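Local coordinates for short chain dehydrogenase (Leptospira borgpetersenii serovar Hardjo-bovis, PDB 6UH2), which probably acts as an NAD-dependent oxidoreductase of the short-chain dehydrogenase/reductase family, binding NAD+ in a Rossmann-type fold, at residues L41-P52 with Y59-A69; F114-T125 with E171-I180. All coordinates share one frame; numbering follows the deposited sequence.

Contact 1. Residues L41-P52 with Y59-A69; sequences LSVSARVICLDP and YKSNRFEWIQA. With NAD (nicotinamide-adenine-dinucleotide), chain D.
V47 and C49 pair with F64 and W66 in a parallel two-strand ladder, a worked example of how a Rossmann sheet delivers a carboxylate to a dinucleotide. The backbone bonds run from V47 N to R63 O through E65 N to V47 O and C49 N to E65 O. The straightest joins I67 N to C49 O at 2.8 Å (176°); beyond it, D51 N to I67 O is weak.

Side chains add a polar grip toward either end. W66 NE1 gives a bond of 2.9 Å to D51 O, which also accepts a longer bond from the backbone N of A69, on the opposite face of its carbonyl plane. With the R63 chain bent at chi3 (76°), R63 NH2 hooks S44 O at 2.9 Å. R63 NE adds a weaker bond to the same oxygen, while R46 CG lies over one face of the guanidinium. S44 is the C-prime residue of the Schellman motif ending helix 31-42.

Apolar contacts fall on two faces. On one, I48 CG2 meets I67 CD1 at 3.5 Å, and L50 CD2 presses on I67 CB. On the other, C49 CB approaches F64 CE1, and L41 CD1 reaches Y59 CG at 3.9 Å.

Near the C-terminal end of strand 46-51, D51 clamps the adenosine ribose: OD1 accepts from NAD O2B and OD2 from O3B, each at 2.6 Å, with E53 N and S29 N as further donors. An acidic residue here is the family's usual NAD-preferring signature. Strand 64-68 is outermost within the chain; strand 46-51 also pairs with 22-26, helix 74-86 packs on I48 and I67, and helix 31-42 on V47 and F64.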
loop_
_atom_site.group_PDB
_atom_site.type_symbol
_atom_site.label_atom_id
_atom_site.label_comp_id
_atom_site.label_asym_id
_atom_site.label_seq_id
_atom_site.Cartn_x
_atom_site.Cartn_y
_atom_site.Cartn_z
ATOM N N LEU B 41 4.047 -1.357 19.863
ATOM C CA LEU B 41 4.849 -1.571 21.069
ATOM C C LEU B 41 5.983 -2.563 20.820
ATOM O O LEU B 41 7.074 -2.417 21.386
ATOM C CB LEU B 41 3.965 -2.059 22.216
ATOM C CG LEU B 41 2.979 -1.047 22.790
ATOM C CD1 LEU B 41 2.030 -1.753 23.749
ATOM C CD2 LEU B 41 3.719 0.108 23.478
ATOM N N SER B 42 5.761 -3.566 19.966
ATOM C CA SER B 42 6.798 -4.570 19.765
ATOM C C SER B 42 7.974 -4.041 18.949
ATOM O O SER B 42 9.067 -4.613 19.027
ATOM C CB SER B 42 6.210 -5.815 19.106
ATOM O OG SER B 42 6.031 -5.596 17.719
ATOM N N VAL B 43 7.792 -2.955 18.195
ATOM C CA VAL B 43 8.894 -2.325 17.468
ATOM C C VAL B 43 9.355 -1.066 18.200
ATOM O O VAL B 43 9.864 -0.126 17.581
ATOM C CB VAL B 43 8.505 -2.024 16.007
ATOM C CG1 VAL B 43 8.274 -3.345 15.258
ATOM C CG2 VAL B 43 7.258 -1.129 15.927
ATOM N N SER B 44 9.180 -1.049 19.526
ATOM C CA SER B 44 9.749 -0.076 20.464
ATOM C C SER B 44 9.110 1.309 20.405
ATOM O O SER B 44 9.633 2.242 21.032
ATOM C CB SER B 44 11.269 0.068 20.285
ATOM O OG SER B 44 11.909 -1.162 20.568
ATOM N N ALA B 45 7.995 1.481 19.698
ATOM C CA ALA B 45 7.315 2.769 19.710
ATOM C C ALA B 45 6.668 3.016 21.072
ATOM O O ALA B 45 6.443 2.093 21.858
ATOM C CB ALA B 45 6.250 2.828 18.608
ATOM N N ARG B 46 6.402 4.287 21.361
ATOM C CA ARG B 46 5.507 4.655 22.452
ATOM C C ARG B 46 4.121 4.839 21.856
ATOM O O ARG B 46 3.986 5.351 20.744
ATOM C CB ARG B 46 5.971 5.933 23.153
ATOM C CG ARG B 46 7.300 5.766 23.953
ATOM C CD ARG B 46 7.868 7.125 24.382
ATOM N NE ARG B 46 8.527 7.795 23.259
ATOM C CZ ARG B 46 8.531 9.110 23.062
ATOM N NH1 ARG B 46 7.906 9.911 23.913
ATOM N NH2 ARG B 46 9.162 9.618 22.011
ATOM N N VAL B 47 3.096 4.377 22.574
ATOM C CA VAL B 47 1.737 4.343 22.042
ATOM C C VAL B 47 0.788 4.968 23.048
ATOM O O VAL B 47 0.821 4.625 24.236
ATOM C CB VAL B 47 1.276 2.912 21.711
ATOM C CG1 VAL B 47 -0.167 2.946 21.177
ATOM C CG2 VAL B 47 2.217 2.269 20.704
ATOM N N ILE B 48 -0.049 5.889 22.576
ATOM C CA ILE B 48 -1.150 6.431 23.360
ATOM C C ILE B 48 -2.446 5.974 22.700
ATOM O O ILE B 48 -2.679 6.241 21.513
ATOM C CB ILE B 48 -1.086 7.963 23.464
ATOM C CG1 ILE B 48 0.185 8.397 24.198
ATOM C CG2 ILE B 48 -2.326 8.497 24.181
ATOM C CD1 ILE B 48 0.437 9.886 24.190
ATOM N N CYS B 49 -3.282 5.285 23.459
ATOM C CA CYS B 49 -4.593 4.861 22.980
ATOM C C CYS B 49 -5.655 5.807 23.533
ATOM O O CYS B 49 -5.739 6.000 24.752
ATOM C CB CYS B 49 -4.881 3.421 23.406
ATOM S SG CYS B 49 -6.624 2.975 23.185
ATOM N N LEU B 50 -6.454 6.407 22.640
ATOM C CA LEU B 50 -7.617 7.207 23.017
ATOM C C LEU B 50 -8.871 6.401 22.706
ATOM O O LEU B 50 -9.151 6.116 21.537
ATOM C CB LEU B 50 -7.677 8.541 22.268
ATOM C CG LEU B 50 -6.587 9.597 22.367
ATOM C CD1 LEU B 50 -7.063 10.869 21.681
ATOM C CD2 LEU B 50 -6.235 9.876 23.809
ATOM N N ASP B 51 -9.642 6.069 23.743
ATOM C CA ASP B 51 -10.775 5.167 23.581
ATOM C C ASP B 51 -11.621 5.298 24.836
ATOM O O ASP B 51 -11.048 5.429 25.924
ATOM C CB ASP B 51 -10.268 3.727 23.385
ATOM C CG ASP B 51 -11.313 2.788 22.777
ATOM O OD1 ASP B 51 -12.446 2.709 23.301
ATOM O OD2 ASP B 51 -10.980 2.098 21.788
ATOM N N PRO B 52 -12.955 5.334 24.744
ATOM C CA PRO B 52 -13.760 5.298 25.982
ATOM C C PRO B 52 -13.662 3.975 26.715
ATOM O O PRO B 52 -13.928 3.931 27.923
ATOM C CB PRO B 52 -15.191 5.565 25.489
ATOM C CG PRO B 52 -15.182 5.175 24.076
ATOM C CD PRO B 52 -13.800 5.516 23.558
ATOM N N TYR B 59 -0.842 -4.582 28.678
ATOM C CA TYR B 59 0.401 -4.633 27.917
ATOM C C TYR B 59 1.645 -4.639 28.801
ATOM O O TYR B 59 2.720 -5.016 28.320
ATOM C CB TYR B 59 0.456 -3.470 26.929
ATOM C CG TYR B 59 -0.648 -3.534 25.906
ATOM C CD1 TYR B 59 -0.594 -4.453 24.864
ATOM C CD2 TYR B 59 -1.743 -2.683 25.977
ATOM C CE1 TYR B 59 -1.600 -4.530 23.923
ATOM C CE2 TYR B 59 -2.763 -2.747 25.031
ATOM C CZ TYR B 59 -2.685 -3.673 24.007
ATOM O OH TYR B 59 -3.692 -3.747 23.066
ATOM N N LYS B 60 1.523 -4.243 30.070
ATOM C CA LYS B 60 2.638 -4.264 31.024
ATOM C C LYS B 60 3.866 -3.555 30.449
ATOM O O LYS B 60 4.987 -4.068 30.467
ATOM C CB LYS B 60 2.970 -5.702 31.437
ATOM N N SER B 61 3.639 -2.360 29.912
ATOM C CA SER B 61 4.699 -1.590 29.278
ATOM C C SER B 61 4.607 -0.146 29.727
ATOM O O SER B 61 3.539 0.468 29.621
ATOM C CB SER B 61 4.602 -1.656 27.751
ATOM O OG SER B 61 5.440 -0.678 27.167
ATOM N N ASN B 62 5.724 0.408 30.197
ATOM C CA ASN B 62 5.753 1.841 30.463
ATOM C C ASN B 62 5.887 2.665 29.185
ATOM O O ASN B 62 5.992 3.890 29.259
ATOM C CB ASN B 62 6.871 2.199 31.454
ATOM C CG ASN B 62 8.267 1.880 30.936
ATOM O OD1 ASN B 62 8.461 1.533 29.769
ATOM N ND2 ASN B 62 9.259 2.011 31.820
ATOM N N ARG B 63 5.863 2.026 28.018
ATOM C CA ARG B 63 5.781 2.737 26.752
ATOM C C ARG B 63 4.352 2.817 26.227
ATOM O O ARG B 63 4.138 3.325 25.121
ATOM C CB ARG B 63 6.712 2.081 25.731
ATOM C CG ARG B 63 8.150 2.056 26.213
ATOM C CD ARG B 63 9.097 1.445 25.201
ATOM N NE ARG B 63 9.392 2.359 24.103
ATOM C CZ ARG B 63 10.322 3.312 24.159
ATOM N NH1 ARG B 63 11.049 3.473 25.258
ATOM N NH2 ARG B 63 10.543 4.097 23.113
ATOM N N PHE B 64 3.365 2.366 27.014
ATOM C CA PHE B 64 1.959 2.414 26.639
ATOM C C PHE B 64 1.169 3.264 27.625
ATOM O O PHE B 64 1.390 3.192 28.831
ATOM C CB PHE B 64 1.326 1.018 26.592
ATOM C CG PHE B 64 -0.156 1.049 26.328
ATOM C CD1 PHE B 64 -0.630 1.283 25.056
ATOM C CD2 PHE B 64 -1.068 0.871 27.357
ATOM C CE1 PHE B 64 -1.993 1.328 24.793
ATOM C CE2 PHE B 64 -2.438 0.917 27.111
ATOM C CZ PHE B 64 -2.899 1.142 25.827
ATOM N N GLU B 65 0.228 4.047 27.107
ATOM C CA GLU B 65 -0.675 4.845 27.926
ATOM C C GLU B 65 -2.077 4.813 27.323
ATOM O O GLU B 65 -2.237 5.032 26.119
ATOM C CB GLU B 65 -0.174 6.294 28.025
ATOM C CG GLU B 65 -1.133 7.250 28.691
ATOM C CD GLU B 65 -0.535 8.632 28.885
ATOM O OE1 GLU B 65 0.615 8.860 28.450
ATOM O OE2 GLU B 65 -1.215 9.491 29.481
ATOM N N TRP B 66 -3.084 4.538 28.152
ATOM C CA TRP B 66 -4.484 4.639 27.748
ATOM C C TRP B 66 -5.076 5.918 28.317
ATOM O O TRP B 66 -4.951 6.188 29.517
ATOM C CB TRP B 66 -5.309 3.442 28.224
ATOM C CG TRP B 66 -6.819 3.633 28.058
ATOM C CD1 TRP B 66 -7.499 3.939 26.899
ATOM C CD2 TRP B 66 -7.810 3.529 29.083
ATOM N NE1 TRP B 66 -8.853 4.043 27.155
ATOM C CE2 TRP B 66 -9.068 3.784 28.485
ATOM C CE3 TRP B 66 -7.761 3.241 30.452
ATOM C CZ2 TRP B 66 -10.259 3.757 29.212
ATOM C CZ3 TRP B 66 -8.949 3.215 31.174
ATOM C CH2 TRP B 66 -10.178 3.475 30.556
ATOM N N ILE B 67 -5.716 6.702 27.460
ATOM C CA ILE B 67 -6.458 7.875 27.894
ATOM C C ILE B 67 -7.929 7.623 27.609
ATOM O O ILE B 67 -8.330 7.467 26.450
ATOM C CB ILE B 67 -5.960 9.150 27.202
ATOM C CG1 ILE B 67 -4.474 9.362 27.521
ATOM C CG2 ILE B 67 -6.801 10.339 27.632
ATOM C CD1 ILE B 67 -3.829 10.468 26.717
ATOM N N GLN B 68 -8.735 7.568 28.662
ATOM C CA GLN B 68 -10.176 7.425 28.480
ATOM C C GLN B 68 -10.725 8.703 27.851
ATOM O O GLN B 68 -10.689 9.774 28.467
ATOM C CB GLN B 68 -10.832 7.132 29.824
ATOM C CG GLN B 68 -12.347 6.976 29.774
ATOM C CD GLN B 68 -12.930 6.740 31.163
ATOM O OE1 GLN B 68 -12.226 6.306 32.069
ATOM N NE2 GLN B 68 -14.208 7.043 31.336
ATOM N N ALA B 69 -11.235 8.602 26.622
ATOM C CA ALA B 69 -11.585 9.800 25.877
ATOM C C ALA B 69 -12.654 9.490 24.845
ATOM O O ALA B 69 -12.752 8.371 24.336
ATOM C CB ALA B 69 -10.369 10.400 25.168
HETATM P PA NAD D . -14.171 -2.300 17.021
HETATM O O1A NAD D . -15.699 -2.093 17.172
HETATM O O2A NAD D . -13.525 -3.601 17.502
HETATM O O5B NAD D . -13.344 -1.049 17.682
HETATM C C5B NAD D . -13.721 0.307 17.534
HETATM C C4B NAD D . -13.101 0.984 18.727
HETATM O O4B NAD D . -13.466 2.406 18.564
HETATM C C3B NAD D . -13.678 0.510 20.071
HETATM O O3B NAD D . -12.614 0.253 21.019
HETATM C C2B NAD D . -14.484 1.728 20.545
HETATM O O2B NAD D . -14.518 1.832 21.976
HETATM C C1B NAD D . -13.770 2.905 19.841
HETATM N N9A NAD D . -14.691 4.037 19.860
HETATM C C8A NAD D . -16.072 4.035 19.667
HETATM N N7A NAD D . -16.575 5.230 19.824
HETATM C C5A NAD D . -15.497 6.050 20.156
HETATM C C6A NAD D . -15.391 7.402 20.466
HETATM N N6A NAD D . -16.458 8.225 20.479
HETATM N N1A NAD D . -14.172 7.894 20.738
HETATM C C2A NAD D . -13.105 7.093 20.729
HETATM N N3A NAD D . -13.112 5.785 20.459
HETATM C C4A NAD D . -14.335 5.309 20.176
HETATM O O3 NAD D . -13.750 -2.058 15.477
HETATM P PN NAD D . -12.619 -2.703 14.525
HETATM O O1N NAD D . -13.196 -3.887 13.708
HETATM O O2N NAD D . -11.326 -2.789 15.342
HETATM O O5D NAD D . -12.583 -1.423 13.439
HETATM C C5D NAD D . -11.543 -0.474 13.541
HETATM C C4D NAD D . -11.651 0.421 12.310
HETATM O O4D NAD D . -11.656 -0.375 11.058
HETATM C C3D NAD D . -13.001 1.138 12.295
HETATM O O3D NAD D . -12.874 2.438 11.706
HETATM C C2D NAD D . -13.906 0.303 11.339
HETATM O O2D NAD D . -14.918 1.066 10.702
HETATM C C1D NAD D . -12.825 -0.150 10.317
HETATM N N1N NAD D . -13.154 -1.437 9.608
HETATM C C2N NAD D . -13.416 -2.579 10.302
HETATM C C3N NAD D . -13.711 -3.726 9.609
HETATM C C7N NAD D . -14.003 -4.969 10.378
HETATM O O7N NAD D . -14.446 -5.932 9.770
HETATM N N7N NAD D . -13.757 -4.981 11.707
HETATM C C4N NAD D . -13.726 -3.687 8.204
HETATM C C5N NAD D . -13.465 -2.527 7.537
HETATM C C6N NAD D . -13.167 -1.380 8.270
#

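Contact 2. Residues F114-T125 with E171-I180; sequences FNEVVHVNLNGT and EVYAMTKAGI. With NAD (nicotinamide-adenine-dinucleotide), chain D.
N121 and T176 interlock as mutual knobs: each fills a hole on the other helix, where helices 111-139 and 171-191 run side by side, their local axes 4° apart in direction and 9.1 Å at closest approach. At the centre, N121 ND2 donates to T176 OG1 at 3.0 Å (163°), the hydroxyl lying close to the amide plane. T176 OG1, set between its own backbone N and carbonyl carbon (chi1 60°), is thereby also placed to donate to V172 O, so one buried hydroxyl both receives and gives.

Apolar groups flank this pair. V172 CG2 sits over a face of the F114 ring, a CH-pi contact, while M175 SD comes to the ring edge, 3.7 Å from F114 CZ. V172 CG1 turns instead to V117 CB, at 3.8 Å. Past the polar centre, L122 CD2 lies 3.6 Å from T176 O, and I180 CD1 is 3.4 Å from N121 O.

In the next shell, I100 N donates to N121 OD1 and so holds the amide. The backbone around N121 forms a wider pi-type turn at 119-123, with V118 O taking both L122 N and N123 N. At the N-terminal end of helix 171-191, E171 makes a salt bridge to R109.

Next to N121, the other helix presents Y173 and K177, spaced as in the YxxxK signature of short-chain dehydrogenases. Y173 OH is hydrogen-bonded to NAD O2D at 2.7 Å, K177 NZ bonds O3D at 2.9 Å and O2D more weakly, and K177 NZ also reaches F148 O. With S150 touching Y173, the layout is consistent with the family's Asn-Ser-Tyr-Lys tetrad. In such enzymes the tyrosine acts in proton transfer and the lysine binds the nicotinamide ribose, roles that Y173 and K177 probably share.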
loop_
_atom_site.group_PDB
_atom_site.type_symbol
_atom_site.label_atom_id
_atom_site.label_comp_id
_atom_site.label_asym_id
_atom_site.label_seq_id
_atom_site.Cartn_x
_atom_site.Cartn_y
_atom_site.Cartn_z
ATOM N N PHE B 114 -28.059 7.623 12.955
ATOM C CA PHE B 114 -27.335 8.286 11.878
ATOM C C PHE B 114 -26.292 9.246 12.434
ATOM O O PHE B 114 -25.117 9.199 12.046
ATOM C CB PHE B 114 -28.339 9.025 10.982
ATOM C CG PHE B 114 -27.752 9.554 9.699
ATOM C CD1 PHE B 114 -27.117 10.786 9.669
ATOM C CD2 PHE B 114 -27.856 8.828 8.519
ATOM C CE1 PHE B 114 -26.589 11.287 8.491
ATOM C CE2 PHE B 114 -27.327 9.323 7.331
ATOM C CZ PHE B 114 -26.688 10.551 7.317
ATOM N N ASN B 115 -26.709 10.126 13.352
ATOM C CA ASN B 115 -25.802 11.140 13.880
ATOM C C ASN B 115 -24.677 10.536 14.709
ATOM O O ASN B 115 -23.575 11.090 14.742
ATOM C CB ASN B 115 -26.589 12.154 14.711
ATOM C CG ASN B 115 -27.515 12.979 13.861
ATOM O OD1 ASN B 115 -27.252 13.182 12.676
ATOM N ND2 ASN B 115 -28.598 13.460 14.447
ATOM N N GLU B 116 -24.931 9.423 15.400
ATOM C CA GLU B 116 -23.865 8.825 16.200
ATOM C C GLU B 116 -22.757 8.277 15.310
ATOM O O GLU B 116 -21.570 8.441 15.614
ATOM C CB GLU B 116 -24.429 7.720 17.096
ATOM C CG GLU B 116 -23.523 7.362 18.262
ATOM C CD GLU B 116 -23.068 8.593 19.036
ATOM O OE1 GLU B 116 -21.851 8.887 19.033
ATOM O OE2 GLU B 116 -23.931 9.277 19.627
ATOM N N VAL B 117 -23.123 7.648 14.191
ATOM C CA VAL B 117 -22.111 7.115 13.280
ATOM C C VAL B 117 -21.325 8.253 12.636
ATOM O O VAL B 117 -20.095 8.177 12.492
ATOM C CB VAL B 117 -22.767 6.205 12.223
ATOM C CG1 VAL B 117 -21.727 5.745 11.185
ATOM C CG2 VAL B 117 -23.440 4.996 12.894
ATOM N N VAL B 118 -22.024 9.316 12.225
ATOM C CA VAL B 118 -21.350 10.493 11.672
ATOM C C VAL B 118 -20.356 11.067 12.682
ATOM O O VAL B 118 -19.202 11.363 12.349
ATOM C CB VAL B 118 -22.392 11.541 11.239
ATOM C CG1 VAL B 118 -21.715 12.878 10.940
ATOM C CG2 VAL B 118 -23.199 11.025 10.030
ATOM N N HIS B 119 -20.790 11.233 13.933
ATOM C CA HIS B 119 -19.937 11.899 14.915
ATOM C C HIS B 119 -18.658 11.117 15.181
ATOM O O HIS B 119 -17.573 11.702 15.227
ATOM C CB HIS B 119 -20.723 12.153 16.194
ATOM C CG HIS B 119 -21.819 13.143 15.991
ATOM N ND1 HIS B 119 -22.905 13.254 16.829
ATOM C CD2 HIS B 119 -22.012 14.042 14.999
ATOM C CE1 HIS B 119 -23.712 14.195 16.371
ATOM N NE2 HIS B 119 -23.194 14.683 15.256
ATOM N N VAL B 120 -18.747 9.795 15.327
ATOM C CA VAL B 120 -17.530 9.021 15.579
ATOM C C VAL B 120 -16.662 8.979 14.327
ATOM O O VAL B 120 -15.459 9.269 14.376
ATOM C CB VAL B 120 -17.878 7.604 16.082
ATOM C CG1 VAL B 120 -16.623 6.744 16.196
ATOM C CG2 VAL B 120 -18.575 7.684 17.435
ATOM N N ASN B 121 -17.267 8.649 13.179
ATOM C CA ASN B 121 -16.486 8.403 11.970
ATOM C C ASN B 121 -16.002 9.708 11.337
ATOM O O ASN B 121 -14.806 9.858 11.063
ATOM C CB ASN B 121 -17.306 7.577 10.964
ATOM C CG ASN B 121 -17.629 6.162 11.468
ATOM O OD1 ASN B 121 -17.338 5.799 12.619
ATOM N ND2 ASN B 121 -18.253 5.361 10.602
ATOM N N LEU B 122 -16.904 10.670 11.102
ATOM C CA LEU B 122 -16.510 11.907 10.423
ATOM C C LEU B 122 -15.985 12.968 11.391
ATOM O O LEU B 122 -14.858 13.448 11.229
ATOM C CB LEU B 122 -17.676 12.488 9.604
ATOM C CG LEU B 122 -18.013 11.908 8.235
ATOM C CD1 LEU B 122 -19.082 12.771 7.557
ATOM C CD2 LEU B 122 -16.762 11.770 7.335
ATOM N N ASN B 123 -16.804 13.383 12.370
ATOM C CA ASN B 123 -16.350 14.395 13.331
ATOM C C ASN B 123 -15.075 13.958 14.044
ATOM O O ASN B 123 -14.155 14.763 14.247
ATOM C CB ASN B 123 -17.434 14.700 14.375
ATOM C CG ASN B 123 -18.611 15.445 13.789
ATOM O OD1 ASN B 123 -19.404 14.870 13.053
ATOM N ND2 ASN B 123 -18.715 16.739 14.091
ATOM N N GLY B 124 -15.012 12.697 14.459
ATOM C CA GLY B 124 -13.855 12.241 15.209
ATOM C C GLY B 124 -12.574 12.290 14.396
ATOM O O GLY B 124 -11.535 12.730 14.891
ATOM N N THR B 125 -12.626 11.831 13.143
ATOM C CA THR B 125 -11.443 11.915 12.291
ATOM C C THR B 125 -11.098 13.370 11.998
ATOM O O THR B 125 -9.921 13.751 12.017
ATOM C CB THR B 125 -11.666 11.121 10.994
ATOM O OG1 THR B 125 -11.721 9.723 11.304
ATOM C CG2 THR B 125 -10.523 11.332 10.000
ATOM N N GLU B 171 -26.508 2.710 5.263
ATOM C CA GLU B 171 -26.195 3.819 4.369
ATOM C C GLU B 171 -25.187 4.772 4.989
ATOM O O GLU B 171 -24.318 5.301 4.291
ATOM C CB GLU B 171 -27.473 4.575 3.993
ATOM C CG GLU B 171 -28.134 5.352 5.145
ATOM C CD GLU B 171 -28.443 4.473 6.338
ATOM O OE1 GLU B 171 -29.156 3.478 6.154
ATOM O OE2 GLU B 171 -27.948 4.753 7.454
ATOM N N VAL B 172 -25.285 5.004 6.301
ATOM C CA VAL B 172 -24.452 6.025 6.921
ATOM C C VAL B 172 -23.011 5.541 7.027
ATOM O O VAL B 172 -22.074 6.348 7.011
ATOM C CB VAL B 172 -25.039 6.430 8.293
ATOM C CG1 VAL B 172 -25.020 5.248 9.281
ATOM C CG2 VAL B 172 -24.291 7.624 8.862
ATOM N N TYR B 173 -22.803 4.225 7.140
ATOM C CA TYR B 173 -21.438 3.705 7.115
ATOM C C TYR B 173 -20.796 3.939 5.752
ATOM O O TYR B 173 -19.643 4.379 5.668
ATOM C CB TYR B 173 -21.439 2.219 7.466
ATOM C CG TYR B 173 -20.069 1.653 7.767
ATOM C CD1 TYR B 173 -19.424 1.951 8.956
ATOM C CD2 TYR B 173 -19.426 0.816 6.862
ATOM C CE1 TYR B 173 -18.165 1.416 9.243
ATOM C CE2 TYR B 173 -18.170 0.287 7.133
ATOM C CZ TYR B 173 -17.548 0.592 8.327
ATOM O OH TYR B 173 -16.297 0.072 8.612
ATOM N N ALA B 174 -21.534 3.663 4.671
ATOM C CA ALA B 174 -21.025 3.947 3.332
ATOM C C ALA B 174 -20.737 5.432 3.164
ATOM O O ALA B 174 -19.685 5.821 2.644
ATOM C CB ALA B 174 -22.030 3.478 2.277
ATOM N N MET B 175 -21.666 6.280 3.611
ATOM C CA MET B 175 -21.469 7.725 3.521
ATOM C C MET B 175 -20.205 8.159 4.250
ATOM O O MET B 175 -19.374 8.890 3.695
ATOM C CB MET B 175 -22.676 8.449 4.113
ATOM C CG MET B 175 -23.890 8.567 3.203
ATOM S SD MET B 175 -25.223 9.303 4.180
ATOM C CE MET B 175 -26.071 10.314 2.955
ATOM N N THR B 176 -20.056 7.752 5.513
ATOM C CA THR B 176 -18.951 8.305 6.298
ATOM C C THR B 176 -17.604 7.712 5.899
ATOM O O THR B 176 -16.580 8.399 5.998
ATOM C CB THR B 176 -19.169 8.112 7.807
ATOM O OG1 THR B 176 -19.268 6.719 8.119
ATOM C CG2 THR B 176 -20.449 8.846 8.270
ATOM N N LYS B 177 -17.568 6.459 5.447
ATOM C CA LYS B 177 -16.283 5.887 5.049
ATOM C C LYS B 177 -15.823 6.448 3.709
ATOM O O LYS B 177 -14.627 6.707 3.519
ATOM C CB LYS B 177 -16.371 4.360 5.014
ATOM C CG LYS B 177 -16.467 3.738 6.406
ATOM C CD LYS B 177 -15.256 4.142 7.272
ATOM C CE LYS B 177 -15.282 3.464 8.628
ATOM N NZ LYS B 177 -14.026 3.714 9.410
ATOM N N ALA B 178 -16.752 6.652 2.766
ATOM C CA ALA B 178 -16.415 7.425 1.569
ATOM C C ALA B 178 -15.927 8.820 1.933
ATOM O O ALA B 178 -14.997 9.349 1.303
ATOM C CB ALA B 178 -17.627 7.540 0.644
ATOM N N GLY B 179 -16.559 9.436 2.935
ATOM C CA GLY B 179 -16.148 10.768 3.359
ATOM C C GLY B 179 -14.746 10.792 3.945
ATOM O O GLY B 179 -14.009 11.766 3.762
ATOM N N ILE B 180 -14.370 9.737 4.677
ATOM C CA ILE B 180 -13.030 9.653 5.263
ATOM C C ILE B 180 -11.988 9.431 4.179
ATOM O O ILE B 180 -10.887 10.000 4.223
ATOM C CB ILE B 180 -12.986 8.534 6.325
ATOM C CG1 ILE B 180 -13.732 8.966 7.588
ATOM C CG2 ILE B 180 -11.530 8.130 6.677
ATOM C CD1 ILE B 180 -14.167 7.789 8.450
HETATM P PA NAD D . -14.171 -2.300 17.021
HETATM O O1A NAD D . -15.699 -2.093 17.172
HETATM O O2A NAD D . -13.525 -3.601 17.502
HETATM O O5B NAD D . -13.344 -1.049 17.682
HETATM C C5B NAD D . -13.721 0.307 17.534
HETATM C C4B NAD D . -13.101 0.984 18.727
HETATM O O4B NAD D . -13.466 2.406 18.564
HETATM C C3B NAD D . -13.678 0.510 20.071
HETATM O O3B NAD D . -12.614 0.253 21.019
HETATM C C2B NAD D . -14.484 1.728 20.545
HETATM O O2B NAD D . -14.518 1.832 21.976
HETATM C C1B NAD D . -13.770 2.905 19.841
HETATM N N9A NAD D . -14.691 4.037 19.860
HETATM C C8A NAD D . -16.072 4.035 19.667
HETATM N N7A NAD D . -16.575 5.230 19.824
HETATM C C5A NAD D . -15.497 6.050 20.156
HETATM C C6A NAD D . -15.391 7.402 20.466
HETATM N N6A NAD D . -16.458 8.225 20.479
HETATM N N1A NAD D . -14.172 7.894 20.738
HETATM C C2A NAD D . -13.105 7.093 20.729
HETATM N N3A NAD D . -13.112 5.785 20.459
HETATM C C4A NAD D . -14.335 5.309 20.176
HETATM O O3 NAD D . -13.750 -2.058 15.477
HETATM P PN NAD D . -12.619 -2.703 14.525
HETATM O O1N NAD D . -13.196 -3.887 13.708
HETATM O O2N NAD D . -11.326 -2.789 15.342
HETATM O O5D NAD D . -12.583 -1.423 13.439
HETATM C C5D NAD D . -11.543 -0.474 13.541
HETATM C C4D NAD D . -11.651 0.421 12.310
HETATM O O4D NAD D . -11.656 -0.375 11.058
HETATM C C3D NAD D . -13.001 1.138 12.295
HETATM O O3D NAD D . -12.874 2.438 11.706
HETATM C C2D NAD D . -13.906 0.303 11.339
HETATM O O2D NAD D . -14.918 1.066 10.702
HETATM C C1D NAD D . -12.825 -0.150 10.317
HETATM N N1N NAD D . -13.154 -1.437 9.608
HETATM C C2N NAD D . -13.416 -2.579 10.302
HETATM C C3N NAD D . -13.711 -3.726 9.609
HETATM C C7N NAD D . -14.003 -4.969 10.378
HETATM O O7N NAD D . -14.446 -5.932 9.770
HETATM N N7N NAD D . -13.757 -4.981 11.707
HETATM C C4N NAD D . -13.726 -3.687 8.204
HETATM C C5N NAD D . -13.465 -2.527 7.537
HETATM C C6N NAD D . -13.167 -1.380 8.270
#

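Both contacts belong to one Rossmann fold, and each meets the same NAD, mainly at different ends. Contact 1 comes first along the chain and is complete before contact 2 begins; their centres lie 25 Å apart, on opposite sides of the chain's centre, and their nearest atoms are about 8 Å apart without touching. Contact 1 joins the outermost strand of the parallel sheet, within the chain, to its neighbour and grips the adenosine ribose. Contact 2 joins the helices that follow strands 93-96 and 144-148 and holds the nicotinamide ribose, though V120 also approaches the adenine. The cofactor thus bridges them, with recognition at one end and probable chemistry at the other.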